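PDB 4EWG: beta-ketoacyl synthase from Burkholderia phymatum, which probably catalyses the condensation step of fatty-acid chain elongation, as a 3-oxoacyl-[acyl-carrier-protein] synthase of the thiolase-like superfamily. Local coordinates for residues N303-S308 / A346-W351. Residues are numbered along the deposited sequence; the frame is centred on the assembly and turned at random.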
ATOM      1  N   ASN A 303      11.660  12.450  18.042  1.00 17.56           N
ATOM      2  CA  ASN A 303      11.059  11.188  18.503  1.00 17.11           C
ATOM      3  C   ASN A 303      11.653  10.059  17.694  1.00 16.51           C
ATOM      4  O   ASN A 303      11.297   9.843  16.539  1.00 16.07           O
ATOM      5  CB  ASN A 303       9.519  11.198  18.395  1.00 17.22           C
ATOM      6  CG  ASN A 303       8.858  10.029  19.142  1.00 17.44           C
ATOM      7  OD1 ASN A 303       8.318   9.089  18.514  1.00 17.13           O
ATOM      8  ND2 ASN A 303       8.887  10.079  20.484  1.00 17.82           N
ATOM      9  N   ALA A 304      12.583   9.350  18.320  1.00 16.79           N
ATOM     10  CA  ALA A 304      13.232   8.207  17.745  1.00 16.81           C
ATOM     11  C   ALA A 304      12.239   7.114  17.338  1.00 16.23           C
ATOM     12  O   ALA A 304      11.105   7.045  17.814  1.00 15.73           O
ATOM     13  CB  ALA A 304      14.276   7.631  18.718  1.00 17.17           C
ATOM     14  N   HIS A 305      12.708   6.272  16.432  1.00 16.26           N
ATOM     15  CA  HIS A 305      12.081   5.003  16.152  1.00 16.18           C
ATOM     16  C   HIS A 305      12.399   4.136  17.319  1.00 17.04           C
ATOM     17  O   HIS A 305      11.490   3.585  17.944  1.00 16.96           O
ATOM     18  CB  HIS A 305      12.631   4.452  14.847  1.00 16.51           C
ATOM     19  CG  HIS A 305      11.874   3.287  14.298  1.00 16.40           C
ATOM     20  ND1 HIS A 305      10.549   3.304  14.121  1.00 16.24           N
ATOM     21  CD2 HIS A 305      12.321   2.065  13.816  1.00 16.55           C
ATOM     22  CE1 HIS A 305      10.159   2.117  13.600  1.00 16.40           C
ATOM     23  NE2 HIS A 305      11.241   1.371  13.404  1.00 16.14           N
ATOM     24  N   GLY A 306      13.697   4.007  17.636  1.00 17.60           N
ATOM     25  CA  GLY A 306      14.138   3.460  18.923  1.00 17.67           C
ATOM     26  C   GLY A 306      13.569   2.106  19.284  1.00 17.48           C
ATOM     27  O   GLY A 306      12.938   1.948  20.322  1.00 17.65           O
ATOM     28  N   THR A 307      13.803   1.131  18.408  1.00 17.64           N
ATOM     29  CA  THR A 307      13.231  -0.216  18.530  1.00 17.40           C
ATOM     30  C   THR A 307      13.880  -1.085  19.597  1.00 18.38           C
ATOM     31  O   THR A 307      13.275  -2.046  20.049  1.00 18.20           O
ATOM     32  CB  THR A 307      13.388  -0.997  17.218  1.00 17.10           C
ATOM     33  OG1 THR A 307      14.783  -1.141  16.933  1.00 17.94           O
ATOM     34  CG2 THR A 307      12.737  -0.303  16.066  1.00 16.13           C
ATOM     35  N   SER A 308      15.119  -0.753  19.979  1.00 19.23           N
ATOM     36  CA  SER A 308      15.911  -1.509  20.966  1.00 20.37           C
ATOM     37  C   SER A 308      16.581  -2.711  20.363  1.00 20.88           C
ATOM     38  O   SER A 308      17.022  -3.573  21.100  1.00 21.89           O
ATOM     39  CB  SER A 308      15.080  -1.949  22.204  1.00 20.63           C
ATOM     40  OG  SER A 308      15.925  -2.412  23.258  1.00 20.80           O
ATOM     41  N   ALA A 346       2.073   6.407  13.357  1.00 14.07           N
ATOM     42  CA  ALA A 346       0.910   7.216  13.675  1.00 14.10           C
ATOM     43  C   ALA A 346       0.810   7.481  15.161  1.00 14.60           C
ATOM     44  O   ALA A 346       0.620   8.622  15.578  1.00 15.96           O
ATOM     45  CB  ALA A 346      -0.371   6.559  13.156  1.00 13.87           C
ATOM     46  N   LEU A 347       0.962   6.442  15.964  1.00 14.92           N
ATOM     47  CA  LEU A 347       0.926   6.576  17.411  1.00 15.00           C
ATOM     48  C   LEU A 347       2.013   7.548  17.855  1.00 15.15           C
ATOM     49  O   LEU A 347       1.765   8.449  18.631  1.00 16.18           O
ATOM     50  CB  LEU A 347       1.097   5.212  18.069  1.00 14.95           C
ATOM     51  CG  LEU A 347       1.070   5.033  19.599  1.00 15.70           C
ATOM     52  CD1 LEU A 347       0.729   3.566  19.906  1.00 15.49           C
ATOM     53  CD2 LEU A 347       2.373   5.406  20.298  1.00 15.42           C
ATOM     54  N   GLU A 348       3.217   7.343  17.364  1.00 14.90           N
ATOM     55  CA  GLU A 348       4.357   8.177  17.740  1.00 15.12           C
ATOM     56  C   GLU A 348       4.213   9.601  17.263  1.00 15.04           C
ATOM     57  O   GLU A 348       4.622  10.513  17.965  1.00 15.35           O
ATOM     58  CB  GLU A 348       5.674   7.554  17.235  1.00 15.07           C
ATOM     59  CG  GLU A 348       6.019   6.290  18.032  1.00 15.26           C
ATOM     60  CD  GLU A 348       6.952   5.333  17.321  1.00 15.07           C
ATOM     61  OE1 GLU A 348       7.680   5.750  16.429  1.00 15.86           O
ATOM     62  OE2 GLU A 348       7.003   4.155  17.698  1.00 15.17           O
ATOM     63  N   ALA A 349       3.600   9.805  16.086  1.00 14.78           N
ATOM     64  CA  ALA A 349       3.361  11.154  15.615  1.00 14.68           C
ATOM     65  C   ALA A 349       2.382  11.852  16.588  1.00 14.81           C
ATOM     66  O   ALA A 349       2.625  12.963  17.068  1.00 14.98           O
ATOM     67  CB  ALA A 349       2.835  11.137  14.194  1.00 14.43           C
ATOM     68  N   TRP A 350       1.291  11.165  16.875  1.00 14.82           N
ATOM     69  CA  TRP A 350       0.237  11.664  17.782  1.00 15.03           C
ATOM     70  C   TRP A 350       0.844  12.074  19.112  1.00 15.47           C
ATOM     71  O   TRP A 350       0.727  13.231  19.526  1.00 15.19           O
ATOM     72  CB  TRP A 350      -0.810  10.564  17.930  1.00 14.84           C
ATOM     73  CG  TRP A 350      -1.795  10.726  19.047  1.00 14.99           C
ATOM     74  CD1 TRP A 350      -2.199  11.885  19.641  1.00 15.58           C
ATOM     75  CD2 TRP A 350      -2.579   9.676  19.674  1.00 14.98           C
ATOM     76  NE1 TRP A 350      -3.115  11.627  20.638  1.00 16.28           N
ATOM     77  CE2 TRP A 350      -3.381  10.313  20.693  1.00 15.65           C
ATOM     78  CE3 TRP A 350      -2.630   8.300  19.547  1.00 14.86           C
ATOM     79  CZ2 TRP A 350      -4.221   9.612  21.500  1.00 15.76           C
ATOM     80  CZ3 TRP A 350      -3.483   7.601  20.373  1.00 15.06           C
ATOM     81  CH2 TRP A 350      -4.263   8.237  21.321  1.00 15.56           C
ATOM     82  N   TRP A 351       1.523  11.130  19.774  1.00 15.48           N
ATOM     83  CA  TRP A 351       2.092  11.393  21.104  1.00 16.07           C
ATOM     84  C   TRP A 351       3.150  12.450  21.061  1.00 16.70           C
ATOM     85  O   TRP A 351       3.249  13.237  21.989  1.00 17.72           O
ATOM     86  CB  TRP A 351       2.623  10.119  21.716  1.00 15.97           C
ATOM     87  CG  TRP A 351       1.500   9.151  22.074  1.00 15.82           C
ATOM     88  CD1 TRP A 351       0.169   9.236  21.701  1.00 15.79           C
ATOM     89  CD2 TRP A 351       1.592   7.940  22.852  1.00 15.95           C
ATOM     90  NE1 TRP A 351      -0.531   8.199  22.182  1.00 15.90           N
ATOM     91  CE2 TRP A 351       0.277   7.373  22.874  1.00 16.25           C
ATOM     92  CE3 TRP A 351       2.611   7.293  23.514  1.00 16.66           C
ATOM     93  CZ2 TRP A 351      -0.005   6.206  23.538  1.00 16.74           C
ATOM     94  CZ3 TRP A 351       2.330   6.095  24.176  1.00 17.00           C
ATOM     95  CH2 TRP A 351       1.042   5.569  24.191  1.00 17.00           C
TER
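Asn303 and Glu348 meet with their side chains crossing at about a right angle. The touching atom of the asparagine is OD1, which sits 3.3 Å from CB of Glu348 and 3.7 Å from its CG. The amide oxygen thus rests on the aliphatic base of the glutamate, and the amide and carboxylate planes are turned 59° apart. CB of Asn303 points toward the helix, and with CG anti to the backbone N (chi1 -168°) the amide is carried on to Glu348. Its ND2 is hydrogen-bonded to the hydroxyl of Tyr301.

Beyond CG the glutamate chain is extended (chi2 158°), which carries the carboxylate past Asn303 to the loop that follows strand 299-303. There OE1 of Glu348 lies 3.9 Å from the carbonyl O of Ala304. It also approaches the His305 ring obliquely, 4.4 Å from ND1. Neither is a hydrogen bond; OE1 has its hydrogen-bond partner outside the two segments. ND1 of His305 is instead hydrogen-bonded to OD1 of Asn396, on strand 391-398.

The contact is small, with 130 Å² buried in all, and lies inside the C-terminal half of the ketosynthase fold. His305, in a His-Gly-Thr-Ser-Thr loop, and Lys334 are consistent with the active-site histidine and lysine of ketosynthases such as FabF. OE2 of Glu348 forms a salt bridge with NZ of Lys334, which is also hydrogen-bonded to the carbonyl O of His305. One lysine thus satisfies both the buried acid and the loop carbonyl, and ties helix 344-358 to the loop.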